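Local coordinates for protein glycoside hydrolase, GH17 family (Formosa sp. Hel1_33_131, PDB 6FCG) that probably hydrolyses internal beta-1,3-glucosidic linkages of laminarin, acting as an endo-laminarinase of glycoside hydrolase family 17, at residues 47-52 / 114-119; 184-189 / 232-237; 385-390 / 400-405. One frame throughout, in Å; residues are numbered along the deposited sequence.

Contact 1 of 3, residues 47-52 / 114-119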
ATOM      1  N   SER A  47      -2.945 -48.178  14.011  1.00 30.67           N
ATOM      2  CA  SER A  47      -1.720 -47.617  13.424  1.00 31.98           C
ATOM      3  C   SER A  47      -0.896 -48.587  12.571  1.00 32.86           C
ATOM      4  O   SER A  47       0.025 -48.159  11.897  1.00 32.84           O
ATOM      5  CB  SER A  47      -0.851 -46.999  14.504  1.00 32.98           C
ATOM      6  OG  SER A  47      -0.412 -47.988  15.392  1.00 34.64           O
ATOM      7  N   LYS A  48      -1.246 -49.875  12.562  1.00 36.23           N
ATOM      8  CA  LYS A  48      -0.697 -50.805  11.560  1.00 36.61           C
ATOM      9  C   LYS A  48      -1.240 -50.554  10.149  1.00 31.95           C
ATOM     10  O   LYS A  48      -0.684 -51.069   9.206  1.00 28.14           O
ATOM     11  CB  LYS A  48      -0.962 -52.251  11.963  1.00 43.14           C
ATOM     12  CG  LYS A  48      -0.167 -52.661  13.182  1.00 51.48           C
ATOM     13  CD  LYS A  48      -0.623 -54.005  13.726  1.00 60.64           C
ATOM     14  CE  LYS A  48      -0.296 -54.131  15.212  1.00 61.99           C
ATOM     15  NZ  LYS A  48      -0.207 -55.560  15.603  1.00 63.92           N
ATOM     16  N   TYR A  49      -2.354 -49.818  10.033  1.00 30.24           N
ATOM     17  CA  TYR A  49      -2.967 -49.434   8.740  1.00 28.68           C
ATOM     18  C   TYR A  49      -3.034 -47.894   8.544  1.00 27.06           C
ATOM     19  O   TYR A  49      -4.131 -47.282   8.597  1.00 27.98           O
ATOM     20  CB  TYR A  49      -4.373 -50.051   8.620  1.00 26.13           C
ATOM     21  CG  TYR A  49      -4.437 -51.538   8.845  1.00 27.29           C
ATOM     22  CD1 TYR A  49      -4.606 -52.078  10.118  1.00 26.73           C
ATOM     23  CD2 TYR A  49      -4.342 -52.432   7.756  1.00 29.20           C
ATOM     24  CE1 TYR A  49      -4.668 -53.449  10.310  1.00 27.08           C
ATOM     25  CE2 TYR A  49      -4.407 -53.806   7.938  1.00 27.70           C
ATOM     26  CZ  TYR A  49      -4.563 -54.302   9.212  1.00 27.68           C
ATOM     27  OH  TYR A  49      -4.639 -55.655   9.375  1.00 28.26           O
ATOM     28  N   LEU A  50      -1.870 -47.283   8.331  1.00 26.27           N
ATOM     29  CA  LEU A  50      -1.777 -45.822   8.123  1.00 26.22           C
ATOM     30  C   LEU A  50      -2.554 -45.411   6.886  1.00 25.73           C
ATOM     31  O   LEU A  50      -2.502 -46.099   5.859  1.00 24.41           O
ATOM     32  CB  LEU A  50      -0.335 -45.345   7.955  1.00 26.79           C
ATOM     33  CG  LEU A  50       0.561 -45.379   9.203  1.00 28.87           C
ATOM     34  CD1 LEU A  50       1.973 -44.919   8.850  1.00 29.72           C
ATOM     35  CD2 LEU A  50       0.011 -44.566  10.368  1.00 28.66           C
ATOM     36  N   ALA A  51      -3.293 -44.308   7.020  1.00 23.59           N
ATOM     37  CA  ALA A  51      -4.161 -43.790   5.969  1.00 22.35           C
ATOM     38  C   ALA A  51      -3.544 -42.581   5.286  1.00 21.87           C
ATOM     39  O   ALA A  51      -2.678 -41.915   5.870  1.00 21.05           O
ATOM     40  CB  ALA A  51      -5.508 -43.413   6.557  1.00 22.93           C
ATOM     41  N   ILE A  52      -4.022 -42.308   4.071  1.00 20.85           N
ATOM     42  CA  ILE A  52      -3.618 -41.153   3.285  1.00 20.86           C
ATOM     43  C   ILE A  52      -4.736 -40.761   2.321  1.00 20.13           C
ATOM     44  O   ILE A  52      -5.450 -41.627   1.826  1.00 22.02           O
ATOM     45  CB  ILE A  52      -2.305 -41.455   2.512  1.00 21.96           C
ATOM     46  CG1 ILE A  52      -1.596 -40.189   2.050  1.00 23.24           C
ATOM     47  CG2 ILE A  52      -2.527 -42.338   1.295  1.00 22.19           C
ATOM     48  CD1 ILE A  52      -0.117 -40.184   2.373  1.00 24.05           C
ATOM     49  N   GLU A 114      -1.255 -55.519   0.199  1.00 31.71           N
ATOM     50  CA  GLU A 114      -2.447 -55.188   0.968  1.00 33.39           C
ATOM     51  C   GLU A 114      -2.667 -53.665   0.829  1.00 32.29           C
ATOM     52  O   GLU A 114      -1.778 -52.876   1.140  1.00 36.03           O
ATOM     53  CB  GLU A 114      -2.193 -55.596   2.412  1.00 35.25           C
ATOM     54  CG  GLU A 114      -3.404 -55.690   3.320  1.00 37.88           C
ATOM     55  CD  GLU A 114      -3.046 -55.935   4.799  1.00 40.40           C
ATOM     56  OE1 GLU A 114      -1.878 -55.686   5.233  1.00 41.53           O
ATOM     57  OE2 GLU A 114      -3.947 -56.393   5.554  1.00 38.40           O
ATOM     58  N   MET A 115      -3.786 -53.258   0.230  1.00 29.12           N
ATOM     59  CA  MET A 115      -4.165 -51.847   0.161  1.00 25.43           C
ATOM     60  C   MET A 115      -5.670 -51.795   0.198  1.00 24.53           C
ATOM     61  O   MET A 115      -6.321 -52.502  -0.567  1.00 26.26           O
ATOM     62  CB  MET A 115      -3.651 -51.165  -1.120  1.00 24.79           C
ATOM     63  CG  MET A 115      -3.804 -49.643  -1.119  1.00 25.40           C
ATOM     64  SD  MET A 115      -2.760 -48.797   0.085  1.00 23.35           S
ATOM     65  CE  MET A 115      -1.149 -49.014  -0.659  1.00 25.22           C
ATOM     66  N   TYR A 116      -6.216 -50.953   1.066  1.00 23.23           N
ATOM     67  CA  TYR A 116      -7.661 -50.760   1.181  1.00 22.85           C
ATOM     68  C   TYR A 116      -8.075 -49.379   0.746  1.00 22.35           C
ATOM     69  O   TYR A 116      -7.240 -48.482   0.609  1.00 22.99           O
ATOM     70  CB  TYR A 116      -8.077 -50.986   2.606  1.00 24.36           C
ATOM     71  CG  TYR A 116      -7.676 -52.353   3.069  1.00 25.52           C
ATOM     72  CD1 TYR A 116      -8.357 -53.481   2.634  1.00 25.20           C
ATOM     73  CD2 TYR A 116      -6.589 -52.524   3.907  1.00 26.41           C
ATOM     74  CE1 TYR A 116      -7.980 -54.739   3.044  1.00 26.71           C
ATOM     75  CE2 TYR A 116      -6.209 -53.783   4.334  1.00 27.00           C
ATOM     76  CZ  TYR A 116      -6.912 -54.886   3.913  1.00 27.19           C
ATOM     77  OH  TYR A 116      -6.504 -56.128   4.330  1.00 27.79           O
ATOM     78  N   MET A 117      -9.362 -49.217   0.480  1.00 23.40           N
ATOM     79  CA  MET A 117      -9.888 -47.963  -0.058  1.00 24.57           C
ATOM     80  C   MET A 117     -11.144 -47.448   0.632  1.00 22.10           C
ATOM     81  O   MET A 117     -12.072 -48.200   0.894  1.00 21.17           O
ATOM     82  CB  MET A 117     -10.171 -48.098  -1.540  1.00 27.85           C
ATOM     83  CG  MET A 117     -10.516 -46.768  -2.212  1.00 31.44           C
ATOM     84  SD  MET A 117     -10.504 -46.725  -4.042  1.00 34.73           S
ATOM     85  CE  MET A 117      -8.987 -47.583  -4.404  1.00 30.42           C
ATOM     86  N   MET A 118     -11.130 -46.143   0.928  1.00 21.95           N
ATOM     87  CA  MET A 118     -12.304 -45.333   1.304  1.00 21.09           C
ATOM     88  C   MET A 118     -12.761 -44.646   0.035  1.00 19.51           C
ATOM     89  O   MET A 118     -12.057 -43.787  -0.464  1.00 19.62           O
ATOM     90  CB  MET A 118     -11.894 -44.310   2.352  1.00 22.76           C
ATOM     91  CG  MET A 118     -12.982 -43.339   2.802  1.00 25.73           C
ATOM     92  SD  MET A 118     -12.327 -42.077   3.935  1.00 27.74           S
ATOM     93  CE  MET A 118     -13.751 -41.012   4.026  1.00 30.19           C
ATOM     94  N   VAL A 119     -13.902 -45.067  -0.528  1.00 19.76           N
ATOM     95  CA  VAL A 119     -14.371 -44.551  -1.822  1.00 19.34           C
ATOM     96  C   VAL A 119     -15.309 -43.393  -1.616  1.00 19.51           C
ATOM     97  O   VAL A 119     -16.305 -43.502  -0.923  1.00 18.67           O
ATOM     98  CB  VAL A 119     -15.082 -45.603  -2.656  1.00 19.71           C
ATOM     99  CG1 VAL A 119     -15.725 -44.985  -3.888  1.00 20.24           C
ATOM    100  CG2 VAL A 119     -14.108 -46.660  -3.098  1.00 20.67           C
TER
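Tyr-49 meets both Glu-114 and Tyr-116, and the carboxylate oxygen Glu-114 OE2 is the point where the three side chains gather. The polar part lies within 114-119: Tyr-116 OH donates a hydrogen bond to Glu-114 OE2 at 2.8 Å, approaching the anti lone pair, on the side away from OE1. Glu-114 gets there with CG anti to its backbone N (chi1 -164°) and the rest of its chain extended. The same OE2 also lies near the plane of the Tyr-49 ring, at its edge, 3.5 Å from Tyr-49 CE2. This is a contact with the slightly positive ring rim, not a hydrogen bond; carboxylate and ring planes stand 73° apart. The apolar part joins the two tyrosines, whose side chains cross obliquely, with Tyr-49 CE2 4.0 Å from Tyr-116 CE2. With an alanine here in place of Glu-114, the Tyr-116 hydroxyl would probably lose its acceptor and a gap would open beside the edge of Tyr-49. Arg-84, from the strand in between, touches the Tyr-49 side chain and forms a weak, long ion pair with Glu-114 OE1. Strand 83-87 separates 50-53 from 116-121, so the contact reaches across a whole strand, at the N-terminal ends of the parallel strands: the bottom of a TIM barrel, the fold of the GH17 family.

Contact 2 of 3, residues 184-189 / 232-237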
ATOM      1  N   VAL A 184     -29.848 -34.060   2.277  1.00 21.46           N
ATOM      2  CA  VAL A 184     -29.401 -34.785   1.073  1.00 23.32           C
ATOM      3  C   VAL A 184     -28.271 -35.818   1.405  1.00 21.87           C
ATOM      4  O   VAL A 184     -28.327 -36.940   0.936  1.00 19.48           O
ATOM      5  CB  VAL A 184     -29.280 -33.933  -0.251  1.00 23.79           C
ATOM      6  CG1 VAL A 184     -29.863 -32.524  -0.133  1.00 25.26           C
ATOM      7  CG2 VAL A 184     -27.842 -33.891  -0.662  1.00 24.04           C
ATOM      8  N   ILE A 185     -27.341 -35.504   2.285  1.00 21.70           N
ATOM      9  CA  ILE A 185     -26.391 -36.534   2.713  1.00 21.51           C
ATOM     10  C   ILE A 185     -27.094 -37.699   3.449  1.00 22.19           C
ATOM     11  O   ILE A 185     -26.806 -38.861   3.166  1.00 20.49           O
ATOM     12  CB  ILE A 185     -25.278 -35.969   3.591  1.00 21.73           C
ATOM     13  CG1 ILE A 185     -24.605 -34.772   2.925  1.00 22.64           C
ATOM     14  CG2 ILE A 185     -24.273 -37.060   3.949  1.00 21.60           C
ATOM     15  CD1 ILE A 185     -24.135 -34.952   1.497  1.00 23.39           C
ATOM     16  N   LEU A 186     -28.015 -37.367   4.362  1.00 22.47           N
ATOM     17  CA  LEU A 186     -28.817 -38.336   5.094  1.00 23.46           C
ATOM     18  C   LEU A 186     -29.566 -39.282   4.172  1.00 23.70           C
ATOM     19  O   LEU A 186     -29.571 -40.493   4.367  1.00 23.80           O
ATOM     20  CB  LEU A 186     -29.823 -37.607   5.981  1.00 26.29           C
ATOM     21  CG  LEU A 186     -30.825 -38.451   6.805  1.00 27.03           C
ATOM     22  CD1 LEU A 186     -30.110 -39.316   7.831  1.00 26.91           C
ATOM     23  CD2 LEU A 186     -31.828 -37.536   7.491  1.00 27.13           C
ATOM     24  N   LYS A 187     -30.193 -38.719   3.157  1.00 24.43           N
ATOM     25  CA  LYS A 187     -30.895 -39.506   2.149  1.00 25.29           C
ATOM     26  C   LYS A 187     -30.022 -40.633   1.588  1.00 26.46           C
ATOM     27  O   LYS A 187     -30.418 -41.790   1.557  1.00 27.85           O
ATOM     28  CB  LYS A 187     -31.364 -38.593   1.029  1.00 24.91           C
ATOM     29  CG  LYS A 187     -32.209 -39.268  -0.024  1.00 27.04           C
ATOM     30  CD  LYS A 187     -32.258 -38.431  -1.297  1.00 28.89           C
ATOM     31  CE  LYS A 187     -32.920 -39.212  -2.409  1.00 30.70           C
ATOM     32  NZ  LYS A 187     -32.877 -38.424  -3.675  1.00 31.56           N
ATOM     33  N   TRP A 188     -28.831 -40.282   1.127  1.00 27.45           N
ATOM     34  CA  TRP A 188     -27.949 -41.256   0.491  1.00 26.23           C
ATOM     35  C   TRP A 188     -27.252 -42.166   1.488  1.00 26.78           C
ATOM     36  O   TRP A 188     -27.013 -43.329   1.197  1.00 27.60           O
ATOM     37  CB  TRP A 188     -26.957 -40.563  -0.450  1.00 25.12           C
ATOM     38  CG  TRP A 188     -27.645 -39.936  -1.605  1.00 24.11           C
ATOM     39  CD1 TRP A 188     -27.728 -38.614  -1.877  1.00 24.51           C
ATOM     40  CD2 TRP A 188     -28.411 -40.604  -2.598  1.00 23.98           C
ATOM     41  NE1 TRP A 188     -28.474 -38.412  -3.008  1.00 24.10           N
ATOM     42  CE2 TRP A 188     -28.907 -39.622  -3.472  1.00 22.85           C
ATOM     43  CE3 TRP A 188     -28.725 -41.954  -2.837  1.00 24.32           C
ATOM     44  CZ2 TRP A 188     -29.685 -39.930  -4.569  1.00 22.50           C
ATOM     45  CZ3 TRP A 188     -29.498 -42.270  -3.929  1.00 24.48           C
ATOM     46  CH2 TRP A 188     -29.978 -41.253  -4.792  1.00 23.34           C
ATOM     47  N   VAL A 189     -26.905 -41.657   2.655  1.00 25.86           N
ATOM     48  CA  VAL A 189     -26.373 -42.545   3.671  1.00 25.98           C
ATOM     49  C   VAL A 189     -27.439 -43.606   3.955  1.00 25.70           C
ATOM     50  O   VAL A 189     -27.119 -44.774   4.058  1.00 24.72           O
ATOM     51  CB  VAL A 189     -25.963 -41.777   4.947  1.00 27.19           C
ATOM     52  CG1 VAL A 189     -25.712 -42.712   6.126  1.00 28.85           C
ATOM     53  CG2 VAL A 189     -24.712 -40.966   4.676  1.00 27.74           C
ATOM     54  N   ILE A 232     -25.832 -37.999  11.907  1.00 25.77           N
ATOM     55  CA  ILE A 232     -24.899 -38.514  12.905  1.00 24.49           C
ATOM     56  C   ILE A 232     -25.332 -39.892  13.422  1.00 27.09           C
ATOM     57  O   ILE A 232     -24.467 -40.725  13.664  1.00 25.85           O
ATOM     58  CB  ILE A 232     -24.699 -37.526  14.064  1.00 23.53           C
ATOM     59  CG1 ILE A 232     -23.932 -36.300  13.567  1.00 23.86           C
ATOM     60  CG2 ILE A 232     -23.930 -38.160  15.211  1.00 23.62           C
ATOM     61  CD1 ILE A 232     -24.120 -35.067  14.415  1.00 25.05           C
ATOM     62  N   GLU A 233     -26.646 -40.124  13.587  1.00 31.15           N
ATOM     63  CA  GLU A 233     -27.190 -41.468  13.899  1.00 33.96           C
ATOM     64  C   GLU A 233     -26.980 -42.465  12.781  1.00 31.29           C
ATOM     65  O   GLU A 233     -26.672 -43.594  13.049  1.00 30.32           O
ATOM     66  CB  GLU A 233     -28.724 -41.472  14.231  1.00 40.20           C
ATOM     67  CG  GLU A 233     -29.108 -41.026  15.695  1.00 50.94           C
ATOM     68  CD  GLU A 233     -28.679 -41.966  16.835  1.00 56.25           C
ATOM     69  OE1 GLU A 233     -27.818 -42.843  16.681  1.00 55.99           O
ATOM     70  OE2 GLU A 233     -29.162 -41.765  17.969  1.00 64.78           O
ATOM     71  N   ALA A 234     -27.178 -42.057  11.534  1.00 30.92           N
ATOM     72  CA  ALA A 234     -27.173 -42.993  10.407  1.00 29.87           C
ATOM     73  C   ALA A 234     -25.794 -43.483   9.999  1.00 28.82           C
ATOM     74  O   ALA A 234     -25.668 -44.633   9.590  1.00 31.04           O
ATOM     75  CB  ALA A 234     -27.870 -42.378   9.205  1.00 31.09           C
ATOM     76  N   VAL A 235     -24.764 -42.641  10.102  1.00 26.88           N
ATOM     77  CA  VAL A 235     -23.398 -43.040   9.671  1.00 25.24           C
ATOM     78  C   VAL A 235     -22.766 -44.057  10.614  1.00 24.28           C
ATOM     79  O   VAL A 235     -23.146 -44.142  11.776  1.00 23.82           O
ATOM     80  CB  VAL A 235     -22.415 -41.837   9.515  1.00 24.25           C
ATOM     81  CG1 VAL A 235     -22.888 -40.912   8.419  1.00 23.41           C
ATOM     82  CG2 VAL A 235     -22.195 -41.076  10.812  1.00 23.22           C
ATOM     83  N   ASP A 236     -21.826 -44.842  10.111  1.00 23.18           N
ATOM     84  CA  ASP A 236     -21.079 -45.768  10.981  1.00 22.99           C
ATOM     85  C   ASP A 236     -20.005 -45.023  11.749  1.00 24.07           C
ATOM     86  O   ASP A 236     -19.701 -45.389  12.888  1.00 28.29           O
ATOM     87  CB  ASP A 236     -20.494 -46.921  10.182  1.00 23.36           C
ATOM     88  CG  ASP A 236     -21.570 -47.838   9.620  1.00 24.79           C
ATOM     89  OD1 ASP A 236     -22.199 -48.558  10.410  1.00 23.26           O
ATOM     90  OD2 ASP A 236     -21.782 -47.866   8.371  1.00 26.14           O
ATOM     91  N   TYR A 237     -19.438 -43.968  11.145  1.00 23.41           N
ATOM     92  CA  TYR A 237     -18.516 -43.061  11.839  1.00 22.08           C
ATOM     93  C   TYR A 237     -18.527 -41.668  11.205  1.00 21.00           C
ATOM     94  O   TYR A 237     -19.115 -41.483  10.146  1.00 19.88           O
ATOM     95  CB  TYR A 237     -17.097 -43.646  11.829  1.00 22.70           C
ATOM     96  CG  TYR A 237     -16.315 -43.493  10.518  1.00 22.35           C
ATOM     97  CD1 TYR A 237     -16.501 -44.367   9.469  1.00 23.26           C
ATOM     98  CD2 TYR A 237     -15.359 -42.488  10.362  1.00 22.62           C
ATOM     99  CE1 TYR A 237     -15.764 -44.244   8.294  1.00 24.07           C
ATOM    100  CE2 TYR A 237     -14.624 -42.358   9.201  1.00 22.46           C
ATOM    101  CZ  TYR A 237     -14.833 -43.228   8.163  1.00 23.29           C
ATOM    102  OH  TYR A 237     -14.097 -43.120   6.993  1.00 24.16           O
TER
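Val-189, on helix 182-197, takes part in two of the three residue pairs of this contact, reaching both Ala-234 and Val-235 where the helix 226-234 runs out. Its CB points at the other segment but stays set back, and the two methyl groups do the touching. CG1, anti to the backbone N (chi1 167°), ends 3.8 Å from Ala-234 CB and also rests 3.9 Å from the backbone carbon Ala-234 C. The same methyl comes to 4.1 Å from Val-235 CG1, while CG2 reaches that Val-235 CG1 from the other branch, at 4.2 Å. Thus one methyl of Val-235 lies against the fork of Val-189, the two side chains crossing at a slant. One turn back along the helix, Leu-186 extends its CD1 to 4.0 Å from Ala-234 CB, so the small alanine methyl is shared by two larger side chains. No hydrogen bond links the two segments; the contact is wholly apolar. Val-235 is the first residue to leave helical geometry, and the chain then heads for strand 238-241. Just beyond the segments, Gln-193 of helix 182-197 binds both Ala-234 O and Asp-236 OD2. Val-189 is packed further by Leu-231 of the neighbouring helix and by Val-166 and Ile-207, which belong to strands 161-168 and 206-212, so that it sits between the outer helices and the parallel sheet beneath them.

Contact 3 of 3, residues 385-390 / 400-405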
ATOM      1  N   ASP A 385      14.297 -39.179   5.534  1.00 33.63           N
ATOM      2  CA  ASP A 385      14.802 -40.219   6.397  1.00 38.38           C
ATOM      3  C   ASP A 385      14.515 -41.601   5.794  1.00 35.96           C
ATOM      4  O   ASP A 385      15.390 -42.460   5.766  1.00 35.33           O
ATOM      5  CB  ASP A 385      14.176 -40.061   7.784  1.00 47.00           C
ATOM      6  CG  ASP A 385      14.993 -40.703   8.875  1.00 56.47           C
ATOM      7  OD1 ASP A 385      15.666 -41.732   8.622  1.00 63.16           O
ATOM      8  OD2 ASP A 385      14.921 -40.186  10.013  1.00 66.40           O
ATOM      9  N   LEU A 386      13.302 -41.798   5.294  1.00 35.01           N
ATOM     10  CA  LEU A 386      12.940 -43.046   4.626  1.00 34.01           C
ATOM     11  C   LEU A 386      13.699 -43.318   3.344  1.00 31.83           C
ATOM     12  O   LEU A 386      13.977 -44.477   3.046  1.00 34.73           O
ATOM     13  CB  LEU A 386      11.455 -43.090   4.293  1.00 35.04           C
ATOM     14  CG  LEU A 386      10.474 -43.061   5.469  1.00 38.72           C
ATOM     15  CD1 LEU A 386       9.032 -43.288   4.996  1.00 40.09           C
ATOM     16  CD2 LEU A 386      10.819 -44.078   6.554  1.00 39.18           C
ATOM     17  N   VAL A 387      14.017 -42.290   2.572  1.00 28.15           N
ATOM     18  CA  VAL A 387      14.852 -42.500   1.389  1.00 29.69           C
ATOM     19  C   VAL A 387      16.213 -43.084   1.802  1.00 32.11           C
ATOM     20  O   VAL A 387      16.692 -44.037   1.191  1.00 31.48           O
ATOM     21  CB  VAL A 387      15.052 -41.212   0.555  1.00 27.49           C
ATOM     22  CG1 VAL A 387      16.048 -41.417  -0.591  1.00 26.01           C
ATOM     23  CG2 VAL A 387      13.717 -40.755  -0.001  1.00 27.63           C
ATOM     24  N   ASP A 388      16.815 -42.510   2.844  1.00 34.97           N
ATOM     25  CA  ASP A 388      18.126 -42.958   3.360  1.00 36.16           C
ATOM     26  C   ASP A 388      18.107 -44.404   3.850  1.00 36.16           C
ATOM     27  O   ASP A 388      19.068 -45.127   3.651  1.00 35.36           O
ATOM     28  CB  ASP A 388      18.634 -42.034   4.494  1.00 36.13           C
ATOM     29  CG  ASP A 388      18.944 -40.612   4.022  1.00 34.63           C
ATOM     30  OD1 ASP A 388      18.996 -40.382   2.785  1.00 35.52           O
ATOM     31  OD2 ASP A 388      19.104 -39.733   4.895  1.00 31.06           O
ATOM     32  N   LYS A 389      17.009 -44.823   4.467  1.00 37.50           N
ATOM     33  CA  LYS A 389      16.893 -46.198   4.923  1.00 42.97           C
ATOM     34  C   LYS A 389      16.708 -47.169   3.749  1.00 40.02           C
ATOM     35  O   LYS A 389      16.679 -48.368   3.988  1.00 40.91           O
ATOM     36  CB  LYS A 389      15.723 -46.398   5.907  1.00 48.45           C
ATOM     37  CG  LYS A 389      15.586 -45.364   7.010  1.00 56.69           C
ATOM     38  CD  LYS A 389      15.888 -45.861   8.411  1.00 66.05           C
ATOM     39  CE  LYS A 389      15.294 -44.877   9.423  1.00 71.15           C
ATOM     40  NZ  LYS A 389      15.607 -45.178  10.848  1.00 73.32           N
ATOM     41  N   GLY A 390      16.528 -46.675   2.520  1.00 36.07           N
ATOM     42  CA  GLY A 390      16.368 -47.535   1.355  1.00 35.13           C
ATOM     43  C   GLY A 390      14.953 -48.041   1.083  1.00 35.04           C
ATOM     44  O   GLY A 390      14.756 -48.875   0.200  1.00 38.26           O
ATOM     45  N   ASN A 400      11.525 -41.831 -13.005  1.00 32.92           N
ATOM     46  CA  ASN A 400      12.469 -41.267 -12.014  1.00 32.86           C
ATOM     47  C   ASN A 400      12.609 -42.091 -10.742  1.00 33.86           C
ATOM     48  O   ASN A 400      11.601 -42.557 -10.202  1.00 38.99           O
ATOM     49  CB  ASN A 400      12.042 -39.861 -11.627  1.00 30.68           C
ATOM     50  CG  ASN A 400      11.818 -38.993 -12.837  1.00 29.19           C
ATOM     51  OD1 ASN A 400      12.553 -39.078 -13.803  1.00 29.22           O
ATOM     52  ND2 ASN A 400      10.800 -38.164 -12.796  1.00 29.04           N
ATOM     53  N   PRO A 401      13.852 -42.246 -10.231  1.00 33.59           N
ATOM     54  CA  PRO A 401      13.974 -42.856  -8.897  1.00 33.41           C
ATOM     55  C   PRO A 401      13.532 -41.883  -7.808  1.00 34.58           C
ATOM     56  O   PRO A 401      13.467 -40.671  -8.046  1.00 34.03           O
ATOM     57  CB  PRO A 401      15.465 -43.182  -8.770  1.00 31.73           C
ATOM     58  CG  PRO A 401      16.104 -42.698 -10.029  1.00 32.28           C
ATOM     59  CD  PRO A 401      15.154 -41.834 -10.768  1.00 31.14           C
ATOM     60  N   ILE A 402      13.234 -42.419  -6.626  1.00 33.98           N
ATOM     61  CA  ILE A 402      12.780 -41.601  -5.525  1.00 33.60           C
ATOM     62  C   ILE A 402      13.980 -40.953  -4.853  1.00 35.07           C
ATOM     63  O   ILE A 402      14.666 -41.548  -4.033  1.00 34.66           O
ATOM     64  CB  ILE A 402      11.917 -42.379  -4.524  1.00 34.82           C
ATOM     65  CG1 ILE A 402      10.788 -43.127  -5.240  1.00 35.85           C
ATOM     66  CG2 ILE A 402      11.324 -41.439  -3.490  1.00 34.63           C
ATOM     67  CD1 ILE A 402       9.963 -42.307  -6.210  1.00 38.18           C
ATOM     68  N   THR A 403      14.156 -39.684  -5.191  1.00 37.38           N
ATOM     69  CA  THR A 403      15.269 -38.842  -4.781  1.00 35.78           C
ATOM     70  C   THR A 403      14.804 -37.861  -3.708  1.00 35.64           C
ATOM     71  O   THR A 403      13.620 -37.548  -3.614  1.00 38.67           O
ATOM     72  CB  THR A 403      15.776 -38.139  -6.042  1.00 36.16           C
ATOM     73  OG1 THR A 403      16.701 -39.024  -6.633  1.00 38.16           O
ATOM     74  CG2 THR A 403      16.466 -36.814  -5.809  1.00 39.60           C
ATOM     75  N   LYS A 404      15.729 -37.412  -2.871  1.00 33.68           N
ATOM     76  CA  LYS A 404      15.455 -36.343  -1.915  1.00 29.55           C
ATOM     77  C   LYS A 404      15.374 -34.984  -2.597  1.00 27.33           C
ATOM     78  O   LYS A 404      16.167 -34.691  -3.481  1.00 28.01           O
ATOM     79  CB  LYS A 404      16.530 -36.333  -0.846  1.00 31.65           C
ATOM     80  CG  LYS A 404      16.314 -37.375   0.248  1.00 33.63           C
ATOM     81  CD  LYS A 404      17.553 -38.173   0.640  1.00 36.19           C
ATOM     82  CE  LYS A 404      18.752 -37.312   0.983  1.00 39.54           C
ATOM     83  NZ  LYS A 404      19.823 -38.064   1.686  1.00 41.38           N
ATOM     84  N   THR A 405      14.400 -34.156  -2.194  1.00 26.29           N
ATOM     85  CA  THR A 405      14.349 -32.721  -2.592  1.00 25.64           C
ATOM     86  C   THR A 405      15.558 -32.027  -2.001  1.00 25.13           C
ATOM     87  O   THR A 405      16.107 -32.530  -1.022  1.00 23.79           O
ATOM     88  CB  THR A 405      13.083 -31.972  -2.074  1.00 25.48           C
ATOM     89  OG1 THR A 405      12.959 -32.145  -0.662  1.00 24.34           O
ATOM     90  CG2 THR A 405      11.796 -32.472  -2.766  1.00 25.99           C
TER
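Lys-404 NZ donates to Asp-388 OD1 at 2.7 Å, a hydrogen-bonded salt bridge made through the syn lone pair of the carboxylate oxygen. The two side chains cross at about a right angle. Lys-404 arrives by a bent route: its chain kinks at chi2 (135°) and again at chi3 (52°), which carries the ammonium group round to the aspartate and lays the aliphatic part against the helix. There CD lies 3.8 Å from Val-387 CG1, and CG and CD both come near Val-387 CB. Val-387 uses the same CG1 to meet the backbone oxygen Ile-402 O at 3.7 Å, whereas its CG2 faces Ile-402 CG2 at 4.3 Å. The helix closes in a Schellman motif, Gly-390 taking a positive phi and its N bonding to Val-387 O at 3.0 Å. Ala-379 also packs on Val-387, while Phe-373 and Phe-392 touch Ile-402. An apolar layer centred on Val-387 is therefore flanked by a charged pair, of which Asp-388 lies at the surface. Since an aspartate near the C-terminal end of a helix is probably disfavoured by the helix dipole, the lysine charge is likely to offset that cost as it ties the two segments together.

How the contacts relate
Contacts 1 and 2 both belong to the barrel and meet inside it: Met-118 CE lies 3.7 Å from Tyr-237 OH in plain packing, although the centres of the two contacts are about 22 Å apart. Contact 1 joins strand starts, whereas contact 2 joins outer helices. Contact 3, formed by the late segments 385-390 and 400-405, lies about 22 Å from contact 1 between centres, with nearest atoms about 8 Å apart. From contact 2 its centre is about 42 Å away, across the middle of the chain. In TIM-barrel hydrolases the active site lies at the C-terminal ends of the strands, so contact 1 is probably at the opposite end of the barrel.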